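Local coordinates for putative secreted cellulose-binding protein (Streptomyces coelicolor, PDB 4OY6) that probably acts as a copper-dependent lytic polysaccharide monooxygenase of family AA10 that oxidises and cleaves cellulose, at residues N11-F22 with W38-W48; S107-V115 with G144-V153. All coordinates share one frame; numbering follows the deposited sequence. Where two conformers were deposited one is given.

Interaction 1: residues N11-F22 with W38-W48. With ZN (zinc ion), chain J.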
loop_
_atom_site.group_PDB
_atom_site.type_symbol
_atom_site.label_atom_id
_atom_site.label_comp_id
_atom_site.label_asym_id
_atom_site.label_seq_id
_atom_site.Cartn_x
_atom_site.Cartn_y
_atom_site.Cartn_z
ATOM N N ASN A 11 -0.379 -6.191 1.756
ATOM C CA ASN A 11 -0.672 -7.531 1.267
ATOM C C ASN A 11 0.541 -8.177 0.627
ATOM O O ASN A 11 0.751 -9.386 0.795
ATOM C CB ASN A 11 -1.926 -7.587 0.390
ATOM C CG ASN A 11 -1.804 -6.864 -0.928
ATOM O OD1 ASN A 11 -1.189 -5.815 -1.038
ATOM N ND2 ASN A 11 -2.450 -7.402 -1.907
ATOM N N TYR A 12 1.367 -7.423 -0.101
ATOM C CA TYR A 12 2.608 -8.017 -0.610
ATOM C C TYR A 12 3.491 -8.495 0.536
ATOM O O TYR A 12 4.069 -9.587 0.454
ATOM C CB TYR A 12 3.363 -7.054 -1.536
ATOM C CG TYR A 12 4.580 -7.677 -2.137
ATOM C CD1 TYR A 12 4.472 -8.509 -3.241
ATOM C CD2 TYR A 12 5.837 -7.479 -1.580
ATOM C CE1 TYR A 12 5.571 -9.097 -3.790
ATOM C CE2 TYR A 12 6.956 -8.100 -2.105
ATOM C CZ TYR A 12 6.804 -8.905 -3.227
ATOM O OH TYR A 12 7.872 -9.538 -3.827
ATOM N N GLY A 13 3.597 -7.696 1.593
ATOM C CA GLY A 13 4.393 -8.084 2.744
ATOM C C GLY A 13 3.859 -9.334 3.427
ATOM O O GLY A 13 4.636 -10.219 3.763
ATOM N N CYS A 14 2.545 -9.427 3.619
ATOM C CA CYS A 14 1.987 -10.629 4.204
ATOM C C CYS A 14 2.281 -11.855 3.339
ATOM O O CYS A 14 2.514 -12.948 3.882
ATOM C CB CYS A 14 0.494 -10.505 4.454
ATOM S SG CYS A 14 0.012 -9.316 5.743
ATOM N N TRP A 15 2.222 -11.692 2.025
ATOM C CA TRP A 15 2.542 -12.778 1.102
ATOM C C TRP A 15 4.027 -13.138 1.161
ATOM O O TRP A 15 4.384 -14.322 1.236
ATOM C CB TRP A 15 2.122 -12.372 -0.319
ATOM C CG TRP A 15 2.555 -13.341 -1.349
ATOM C CD1 TRP A 15 1.954 -14.517 -1.664
ATOM C CD2 TRP A 15 3.733 -13.259 -2.144
ATOM N NE1 TRP A 15 2.666 -15.162 -2.631
ATOM C CE2 TRP A 15 3.765 -14.418 -2.956
ATOM C CE3 TRP A 15 4.762 -12.314 -2.265
ATOM C CZ2 TRP A 15 4.796 -14.665 -3.858
ATOM C CZ3 TRP A 15 5.781 -12.555 -3.166
ATOM C CH2 TRP A 15 5.789 -13.713 -3.966
ATOM N N GLU A 16 4.894 -12.135 1.105
ATOM C CA GLU A 16 6.335 -12.390 1.076
ATOM C C GLU A 16 6.790 -13.078 2.358
ATOM O O GLU A 16 7.639 -13.975 2.305
ATOM C CB GLU A 16 7.089 -11.071 0.848
ATOM C CG GLU A 16 8.584 -11.174 0.732
ATOM C CD GLU A 16 9.223 -9.822 0.472
ATOM O OE1 GLU A 16 8.734 -8.763 0.963
ATOM O OE2 GLU A 16 10.262 -9.834 -0.208
ATOM N N ARG A 17 6.257 -12.642 3.491
ATOM C CA ARG A 17 6.726 -13.161 4.771
ATOM C C ARG A 17 6.124 -14.510 5.130
ATOM O O ARG A 17 6.782 -15.308 5.791
ATOM C CB ARG A 17 6.470 -12.178 5.909
ATOM C CG ARG A 17 7.281 -10.911 5.799
ATOM C CD ARG A 17 7.194 -10.027 7.068
ATOM N NE ARG A 17 5.821 -9.640 7.498
ATOM C CZ ARG A 17 5.154 -8.626 6.984
ATOM N NH1 ARG A 17 5.684 -7.891 6.003
ATOM N NH2 ARG A 17 3.957 -8.359 7.420
ATOM N N TRP A 18 4.885 -14.763 4.715
ATOM C CA TRP A 18 4.127 -15.918 5.185
ATOM C C TRP A 18 3.608 -16.867 4.112
ATOM O O TRP A 18 3.043 -17.897 4.437
ATOM C CB TRP A 18 2.956 -15.486 6.063
ATOM C CG TRP A 18 3.364 -14.691 7.276
ATOM C CD1 TRP A 18 3.264 -13.343 7.457
ATOM C CD2 TRP A 18 3.928 -15.219 8.481
ATOM N NE1 TRP A 18 3.751 -12.988 8.684
ATOM C CE2 TRP A 18 4.158 -14.119 9.349
ATOM C CE3 TRP A 18 4.220 -16.516 8.937
ATOM C CZ2 TRP A 18 4.711 -14.267 10.630
ATOM C CZ3 TRP A 18 4.772 -16.666 10.217
ATOM C CH2 TRP A 18 5.002 -15.543 11.043
ATOM N N GLY A 19 3.765 -16.512 2.836
ATOM C CA GLY A 19 3.173 -17.281 1.766
ATOM C C GLY A 19 3.652 -18.718 1.676
ATOM O O GLY A 19 2.922 -19.581 1.176
ATOM N N ASP A 20 4.879 -18.974 2.127
ATOM C CA ASP A 20 5.438 -20.323 2.147
ATOM C C ASP A 20 5.042 -21.105 3.402
ATOM O O ASP A 20 5.396 -22.271 3.521
ATOM C CB ASP A 20 6.970 -20.325 1.964
ATOM C CG ASP A 20 7.705 -19.611 3.080
ATOM O OD1 ASP A 20 7.058 -18.981 3.948
ATOM O OD2 ASP A 20 8.955 -19.670 3.080
ATOM N N ASP A 21 4.277 -20.474 4.296
ATOM C CA ASP A 21 4.011 -20.959 5.651
ATOM C C ASP A 21 2.712 -20.320 6.184
ATOM O O ASP A 21 2.670 -19.854 7.296
ATOM C CB ASP A 21 5.243 -20.602 6.534
ATOM C CG ASP A 21 5.323 -21.383 7.857
ATOM O OD1 ASP A 21 4.675 -22.439 8.008
ATOM O OD2 ASP A 21 6.071 -20.922 8.755
ATOM N N PHE A 22 1.657 -20.288 5.365
ATOM C CA PHE A 22 0.531 -19.354 5.608
ATOM C C PHE A 22 -0.457 -19.813 6.668
ATOM O O PHE A 22 -1.324 -19.033 7.050
ATOM C CB PHE A 22 -0.231 -18.992 4.328
ATOM C CG PHE A 22 -0.984 -20.115 3.770
ATOM C CD1 PHE A 22 -0.329 -21.073 3.012
ATOM C CD2 PHE A 22 -2.343 -20.247 4.013
ATOM C CE1 PHE A 22 -1.009 -22.157 2.544
ATOM C CE2 PHE A 22 -3.041 -21.352 3.517
ATOM C CZ PHE A 22 -2.365 -22.305 2.807
ATOM N N TRP A 38 -5.097 -13.147 6.332
ATOM C CA TRP A 38 -5.131 -14.513 5.807
ATOM C C TRP A 38 -6.412 -15.237 6.207
ATOM O O TRP A 38 -6.927 -16.040 5.432
ATOM C CB TRP A 38 -3.912 -15.308 6.285
ATOM C CG TRP A 38 -2.595 -15.057 5.588
ATOM C CD1 TRP A 38 -1.532 -14.347 6.055
ATOM C CD2 TRP A 38 -2.208 -15.552 4.307
ATOM N NE1 TRP A 38 -0.506 -14.379 5.145
ATOM C CE2 TRP A 38 -0.903 -15.123 4.066
ATOM C CE3 TRP A 38 -2.836 -16.349 3.350
ATOM C CZ2 TRP A 38 -0.213 -15.468 2.906
ATOM C CZ3 TRP A 38 -2.166 -16.658 2.212
ATOM C CH2 TRP A 38 -0.877 -16.227 2.001
ATOM N N GLN A 39 -6.909 -14.977 7.413
ATOM C CA GLN A 39 -8.148 -15.576 7.855
ATOM C C GLN A 39 -9.372 -15.038 7.129
ATOM O O GLN A 39 -10.309 -15.779 6.864
ATOM C CB GLN A 39 -8.311 -15.451 9.379
ATOM C CG GLN A 39 -7.253 -16.133 10.229
ATOM C CD GLN A 39 -6.684 -17.387 9.636
ATOM O OE1 GLN A 39 -7.336 -18.405 9.630
ATOM N NE2 GLN A 39 -5.428 -17.328 9.170
ATOM N N ASP A 40 -9.349 -13.771 6.768
ATOM C CA ASP A 40 -10.476 -13.155 6.086
ATOM C C ASP A 40 -10.571 -13.591 4.626
ATOM O O ASP A 40 -11.648 -14.002 4.175
ATOM C CB ASP A 40 -10.366 -11.633 6.134
ATOM C CG ASP A 40 -11.580 -10.966 5.529
ATOM O OD1 ASP A 40 -11.500 -10.446 4.414
ATOM O OD2 ASP A 40 -12.647 -11.032 6.158
ATOM N N ASP A 41 -9.483 -13.443 3.881
ATOM C CA ASP A 41 -9.455 -13.880 2.478
ATOM C C ASP A 41 -8.002 -14.097 2.099
ATOM O O ASP A 41 -7.275 -13.133 1.855
ATOM C CB ASP A 41 -10.126 -12.899 1.510
ATOM C CG ASP A 41 -10.254 -13.474 0.097
ATOM O OD1 ASP A 41 -9.633 -14.514 -0.172
ATOM O OD2 ASP A 41 -10.995 -12.917 -0.741
ATOM N N PRO A 42 -7.551 -15.361 2.078
ATOM C CA PRO A 42 -6.181 -15.634 1.670
ATOM C C PRO A 42 -5.838 -15.053 0.302
ATOM O O PRO A 42 -4.674 -14.772 0.024
ATOM C CB PRO A 42 -6.131 -17.164 1.646
ATOM C CG PRO A 42 -7.130 -17.594 2.645
ATOM C CD PRO A 42 -8.246 -16.593 2.502
ATOM N N ASN A 43 -6.842 -14.916 -0.560
ATOM C CA ASN A 43 -6.599 -14.363 -1.896
ATOM C C ASN A 43 -6.167 -12.907 -1.908
ATOM O O ASN A 43 -5.656 -12.437 -2.914
ATOM C CB ASN A 43 -7.821 -14.555 -2.792
ATOM C CG ASN A 43 -8.091 -16.007 -3.109
ATOM O OD1 ASN A 43 -7.193 -16.841 -3.021
ATOM N ND2 ASN A 43 -9.325 -16.311 -3.474
ATOM N N ALA A 44 -6.343 -12.198 -0.792
ATOM C CA ALA A 44 -5.753 -10.852 -0.669
ATOM C C ALA A 44 -4.243 -10.893 -0.798
ATOM O O ALA A 44 -3.630 -9.902 -1.199
ATOM C CB ALA A 44 -6.163 -10.196 0.629
ATOM N N MET A 45 -3.651 -12.028 -0.401
ATOM C CA MET A 45 -2.207 -12.239 -0.459
ATOM C C MET A 45 -1.820 -12.984 -1.742
ATOM O O MET A 45 -0.892 -12.610 -2.418
ATOM C CB MET A 45 -1.693 -12.973 0.770
ATOM C CG MET A 45 -1.369 -12.042 1.923
ATOM S SD MET A 45 -2.696 -10.996 2.532
ATOM C CE MET A 45 -3.816 -12.268 3.145
ATOM N N TRP A 46 -2.542 -14.052 -2.087
ATOM C CA TRP A 46 -2.187 -14.792 -3.318
ATOM C C TRP A 46 -2.285 -13.864 -4.529
ATOM O O TRP A 46 -1.395 -13.860 -5.377
ATOM C CB TRP A 46 -3.060 -16.036 -3.540
ATOM C CG TRP A 46 -3.025 -17.038 -2.445
ATOM C CD1 TRP A 46 -4.097 -17.566 -1.809
ATOM C CD2 TRP A 46 -1.864 -17.658 -1.848
ATOM N NE1 TRP A 46 -3.697 -18.491 -0.861
ATOM C CE2 TRP A 46 -2.331 -18.554 -0.859
ATOM C CE3 TRP A 46 -0.491 -17.569 -2.062
ATOM C CZ2 TRP A 46 -1.469 -19.302 -0.067
ATOM C CZ3 TRP A 46 0.367 -18.307 -1.254
ATOM C CH2 TRP A 46 -0.130 -19.157 -0.272
ATOM N N ASN A 47 -3.357 -13.063 -4.585
ATOM C CA ASN A 47 -3.515 -12.055 -5.641
ATOM C C ASN A 47 -2.951 -10.728 -5.108
ATOM O O ASN A 47 -3.655 -9.749 -4.885
ATOM C CB ASN A 47 -4.962 -11.953 -6.056
ATOM C CG ASN A 47 -5.154 -11.097 -7.285
ATOM O OD1 ASN A 47 -4.215 -10.471 -7.756
ATOM N ND2 ASN A 47 -6.383 -11.075 -7.812
ATOM N N TRP A 48 -1.641 -10.713 -4.935
ATOM C CA TRP A 48 -1.024 -9.541 -4.355
ATOM C C TRP A 48 -0.978 -8.398 -5.355
ATOM O O TRP A 48 -0.793 -7.251 -4.943
ATOM C CB TRP A 48 0.349 -9.782 -3.776
ATOM C CG TRP A 48 1.273 -10.411 -4.676
ATOM C CD1 TRP A 48 1.611 -11.739 -4.688
ATOM C CD2 TRP A 48 2.108 -9.765 -5.674
ATOM N NE1 TRP A 48 2.561 -11.967 -5.655
ATOM C CE2 TRP A 48 2.901 -10.775 -6.252
ATOM C CE3 TRP A 48 2.287 -8.420 -6.100
ATOM C CZ2 TRP A 48 3.800 -10.509 -7.276
ATOM C CZ3 TRP A 48 3.189 -8.159 -7.093
ATOM C CH2 TRP A 48 3.930 -9.203 -7.682
HETATM ZN ZN ZN J . -13.599 -10.504 3.758
HETATM O O HOH W 1 -0.937 -4.645 -3.516
HETATM O O HOH W 2 -4.155 -18.927 7.459
HETATM O O HOH W 3 -13.756 -12.477 3.052
HETATM O O HOH W 4 -14.739 -10.973 5.285
HETATM O O HOH W 5 -13.419 -8.590 4.556
HETATM O O HOH W 6 -15.194 -10.318 2.855
HETATM O O HOH W 7 -12.986 -9.947 2.026
#
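W48 brings CD1 over the centre of one face of the W15 indole, 3.6 Å from W15 CD2, the two rings meeting obliquely with planes 39° apart. At its rim W15 meets W46, W15 CD1 to W46 CE3 at 3.9 Å. CG of W15 is turned anti to the backbone N (chi1 173°), which carries the indole into the angle between W46 and W48. An alanine here would remove the indole and is likely to open a gap beside W48 CD1 and NE1, leaving that ring freer to tilt. Y12 directs its edge at the face of the W48 six-membered ring, a T-shaped pair with Y12 CD1 to W48 CE3 at 3.6 Å. Y12, W15, F22, W38, W46 and W48 form one aromatic cluster in the helical region between strands 2-6 and 52-54 of the AA10 domain. F22 CB sits over the face of W38, 3.6 Å from the centroid of its six-membered ring, while M45 CG covers the opposite face. W46 turns its edge to the face of F22, W46 CZ2 to F22 CD1 at 3.7 Å. N11 ND2 gives a straight hydrogen bond of 2.9 Å to A44 O (168°), with A44 O in the plane of the N11 amide. Further out, the C14-C34 disulfide ties helix 10-18 to helix 32-40, and the D41 side chain accepts from N43 N, a capping bond at the turn into helix 43-46.

Interaction 2: residues S107-V115 with G144-V153. With CU (copper (II) ion), chain B; NA (sodium ion), chain L.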
loop_
_atom_site.group_PDB
_atom_site.type_symbol
_atom_site.label_atom_id
_atom_site.label_comp_id
_atom_site.label_asym_id
_atom_site.label_seq_id
_atom_site.Cartn_x
_atom_site.Cartn_y
_atom_site.Cartn_z
ATOM N N SER A 107 4.324 -4.276 -17.436
ATOM C CA SER A 107 4.983 -3.101 -18.024
ATOM C C SER A 107 3.992 -2.102 -18.614
ATOM O O SER A 107 4.108 -1.660 -19.769
ATOM C CB SER A 107 6.032 -3.500 -19.070
ATOM O OG SER A 107 6.993 -4.377 -18.504
ATOM N N HIS A 108 2.989 -1.754 -17.827
ATOM C CA HIS A 108 1.991 -0.786 -18.279
ATOM C C HIS A 108 2.497 0.638 -18.447
ATOM O O HIS A 108 1.907 1.403 -19.200
ATOM C CB HIS A 108 0.829 -0.707 -17.306
ATOM C CG HIS A 108 0.034 -1.955 -17.164
ATOM N ND1 HIS A 108 -0.557 -2.586 -18.222
ATOM C CD2 HIS A 108 -0.348 -2.635 -16.061
ATOM C CE1 HIS A 108 -1.239 -3.627 -17.787
ATOM N NE2 HIS A 108 -1.138 -3.674 -16.475
ATOM N N GLY A 109 3.557 1.006 -17.732
ATOM C CA GLY A 109 3.905 2.396 -17.541
ATOM C C GLY A 109 3.004 3.056 -16.504
ATOM O O GLY A 109 2.024 2.475 -16.005
ATOM N N ALA A 110 3.387 4.270 -16.161
ATOM C CA ALA A 110 2.615 5.127 -15.263
ATOM C C ALA A 110 2.391 6.485 -15.901
ATOM O O ALA A 110 3.345 7.081 -16.402
ATOM C CB ALA A 110 3.307 5.290 -13.910
ATOM N N ASP A 111 1.163 7.004 -15.827
ATOM C CA ASP A 111 0.933 8.420 -16.140
ATOM C C ASP A 111 1.580 9.290 -15.062
ATOM O O ASP A 111 2.126 10.354 -15.351
ATOM C CB ASP A 111 -0.566 8.732 -16.220
ATOM C CG ASP A 111 -1.240 8.155 -17.459
ATOM O OD1 ASP A 111 -0.560 7.573 -18.345
ATOM O OD2 ASP A 111 -2.474 8.293 -17.514
ATOM N N TYR A 112 1.483 8.822 -13.819
ATOM C CA TYR A 112 2.075 9.475 -12.670
ATOM C C TYR A 112 1.954 8.528 -11.473
ATOM O O TYR A 112 1.134 7.601 -11.475
ATOM C CB TYR A 112 1.374 10.807 -12.339
ATOM C CG TYR A 112 -0.121 10.727 -12.129
ATOM C CD1 TYR A 112 -0.652 10.426 -10.884
ATOM C CD2 TYR A 112 -1.009 10.902 -13.180
ATOM C CE1 TYR A 112 -2.015 10.334 -10.683
ATOM C CE2 TYR A 112 -2.383 10.836 -12.977
ATOM C CZ TYR A 112 -2.883 10.538 -11.735
ATOM O OH TYR A 112 -4.231 10.451 -11.529
ATOM N N PHE A 113 2.764 8.806 -10.456
ATOM C CA PHE A 113 2.583 8.307 -9.098
ATOM C C PHE A 113 2.347 9.481 -8.173
ATOM O O PHE A 113 2.949 10.540 -8.319
ATOM C CB PHE A 113 3.828 7.560 -8.598
ATOM C CG PHE A 113 4.187 6.344 -9.413
ATOM C CD1 PHE A 113 3.590 5.134 -9.159
ATOM C CD2 PHE A 113 5.138 6.407 -10.420
ATOM C CE1 PHE A 113 3.924 4.009 -9.888
ATOM C CE2 PHE A 113 5.479 5.277 -11.158
ATOM C CZ PHE A 113 4.864 4.081 -10.893
ATOM N N LEU A 114 1.465 9.273 -7.207
ATOM C CA LEU A 114 1.311 10.166 -6.047
ATOM C C LEU A 114 1.772 9.379 -4.836
ATOM O O LEU A 114 1.389 8.226 -4.654
ATOM C CB LEU A 114 -0.138 10.598 -5.851
ATOM C CG LEU A 114 -0.842 11.163 -7.066
ATOM C CD1 LEU A 114 -2.307 11.429 -6.731
ATOM C CD2 LEU A 114 -0.152 12.387 -7.634
ATOM N N VAL A 115 2.573 10.009 -3.981
ATOM C CA VAL A 115 3.005 9.346 -2.763
ATOM C C VAL A 115 2.678 10.269 -1.593
ATOM O O VAL A 115 3.016 11.447 -1.601
ATOM C CB VAL A 115 4.519 9.033 -2.764
ATOM C CG1 VAL A 115 4.880 8.228 -1.531
ATOM C CG2 VAL A 115 4.936 8.304 -4.030
ATOM N N GLY A 144 7.836 5.331 -18.501
ATOM C CA GLY A 144 7.654 4.396 -19.605
ATOM C C GLY A 144 7.442 2.970 -19.125
ATOM O O GLY A 144 7.700 2.642 -17.973
ATOM N N PRO A 145 6.941 2.108 -20.004
ATOM C CA PRO A 145 6.767 0.711 -19.655
ATOM C C PRO A 145 8.041 0.094 -19.095
ATOM O O PRO A 145 9.128 0.259 -19.660
ATOM C CB PRO A 145 6.392 0.071 -20.989
ATOM C CG PRO A 145 5.699 1.159 -21.717
ATOM C CD PRO A 145 6.444 2.406 -21.358
ATOM N N SER A 146 7.903 -0.605 -17.977
ATOM C CA SER A 146 9.011 -1.312 -17.353
ATOM C C SER A 146 8.433 -2.320 -16.373
ATOM O O SER A 146 7.306 -2.162 -15.923
ATOM C CB SER A 146 9.921 -0.336 -16.595
ATOM O OG SER A 146 11.068 -0.991 -16.082
ATOM N N GLN A 147 9.214 -3.350 -16.060
ATOM C CA GLN A 147 8.821 -4.295 -15.027
ATOM C C GLN A 147 9.018 -3.762 -13.611
ATOM O O GLN A 147 8.483 -4.339 -12.666
ATOM C CB GLN A 147 9.549 -5.619 -15.185
ATOM C CG GLN A 147 8.996 -6.458 -16.321
ATOM C CD GLN A 147 9.083 -7.919 -15.969
ATOM O OE1 GLN A 147 10.176 -8.463 -15.865
ATOM N NE2 GLN A 147 7.935 -8.555 -15.732
ATOM N N ASN A 148 9.791 -2.684 -13.463
ATOM C CA ASN A 148 9.977 -2.061 -12.169
ATOM C C ASN A 148 9.949 -0.545 -12.326
ATOM O O ASN A 148 10.464 -0.023 -13.307
ATOM C CB ASN A 148 11.299 -2.525 -11.545
ATOM C CG ASN A 148 11.330 -4.019 -11.338
ATOM O OD1 ASN A 148 10.764 -4.537 -10.363
ATOM N ND2 ASN A 148 11.951 -4.739 -12.271
ATOM N N TYR A 149 9.374 0.132 -11.340
ATOM C CA TYR A 149 9.400 1.597 -11.253
ATOM C C TYR A 149 9.976 1.974 -9.897
ATOM O O TYR A 149 9.604 1.374 -8.879
ATOM C CB TYR A 149 7.989 2.211 -11.402
ATOM C CG TYR A 149 7.187 1.617 -12.536
ATOM C CD1 TYR A 149 7.537 1.839 -13.860
ATOM C CD2 TYR A 149 6.101 0.811 -12.287
ATOM C CE1 TYR A 149 6.821 1.247 -14.890
ATOM C CE2 TYR A 149 5.371 0.241 -13.306
ATOM C CZ TYR A 149 5.741 0.444 -14.612
ATOM O OH TYR A 149 5.040 -0.155 -15.641
ATOM N N GLU A 150 10.834 2.981 -9.867
ATOM C CA GLU A 150 11.380 3.502 -8.631
ATOM C C GLU A 150 11.057 4.986 -8.477
ATOM O O GLU A 150 11.257 5.779 -9.425
ATOM C CB GLU A 150 12.900 3.307 -8.579
ATOM C CG GLU A 150 13.307 1.855 -8.491
ATOM C CD GLU A 150 14.767 1.629 -8.176
ATOM O OE1 GLU A 150 15.540 2.591 -8.041
ATOM O OE2 GLU A 150 15.142 0.452 -8.047
ATOM N N ILE A 151 10.528 5.340 -7.314
ATOM C CA ILE A 151 10.221 6.719 -6.973
ATOM C C ILE A 151 11.124 7.123 -5.808
ATOM O O ILE A 151 10.971 6.600 -4.708
ATOM C CB ILE A 151 8.765 6.939 -6.539
ATOM C CG1 ILE A 151 7.780 6.394 -7.571
ATOM C CG2 ILE A 151 8.524 8.423 -6.294
ATOM C CD1 ILE A 151 6.668 5.594 -6.989
ATOM N N PRO A 152 12.078 8.031 -6.051
ATOM C CA PRO A 152 12.970 8.474 -4.966
ATOM C C PRO A 152 12.261 9.510 -4.132
ATOM O O PRO A 152 12.038 10.627 -4.582
ATOM C CB PRO A 152 14.162 9.058 -5.700
ATOM C CG PRO A 152 13.599 9.515 -7.012
ATOM C CD PRO A 152 12.406 8.668 -7.335
ATOM N N VAL A 153 11.860 9.129 -2.929
ATOM C CA VAL A 153 11.124 9.988 -2.002
ATOM C C VAL A 153 12.088 10.618 -1.011
ATOM O O VAL A 153 13.014 9.960 -0.533
ATOM C CB VAL A 153 10.014 9.168 -1.257
ATOM C CG1 VAL A 153 9.274 10.022 -0.221
ATOM C CG2 VAL A 153 9.011 8.614 -2.256
HETATM CU CU CU B . -1.891 -5.032 -15.273
HETATM NA NA NA L . 10.686 -6.415 -9.868
HETATM O O HOH W 8 10.897 -6.439 -7.823
#
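Y149 reaches from strand 148-154 past F113 to G109, in the loop before strand 110-118. Its CG stands anti to the carbonyl carbon, beside the backbone N (chi1 -45°), which sends the ring along this path. Y149 CB meets F113 CZ at 3.7 Å, and CG and CD2 stay close to the same atom, CD2 near the plane of the F113 ring at its edge. Farther along, CE1 and CZ pass G109 CA. The tip, OH, accepts a bent hydrogen bond from G109 N, 2.8 Å long (142° at the hydrogen); D104 is the second partner of this hydroxyl and also accepts from H108 N. The neighbouring H108 leaves the backbone away from segment 144-153 and binds copper through NE2 at 2.0 Å; H1, which also gives its amino-terminal N, completes the histidine brace. Deeper in the sandwich, I151 CD1 lies over one face of F113, 3.8 Å from the ring centroid. V115 closes the row, V115 CG2 to I151 CG2 and V115 CG1 to V153 CG2 both at 4.2 Å. The two strands belong to different sheets, joined here by side chains; the axes of segments 112-115 and 148-153 come within 9.6 Å at 44°. The contact is thus apolar in its depth and polar at the loop end, where Y149 and D104 together grip the backbone of H108 and G109 and probably help position the copper ligand.

Overall arrangement
Interactions 1 and 2 follow one another along the chain, their centres about 24 Å apart and their nearest atoms about 8 Å, without touching. Strands 2-6 and 97-104 lie between them: Y12 and W48 of interaction 1 rest on V5 and S3, while F113 and I151 of interaction 2 pack on L102. The active site belongs to interaction 2 through H108, whose side chain is about 4 Å from that of H1, just ahead of strand 2-6. H103 offers another link, for it shares the sodium ion with N148 and its side chain lies about 4 Å from that of W48. The zinc ion on D40 occupies a separate site.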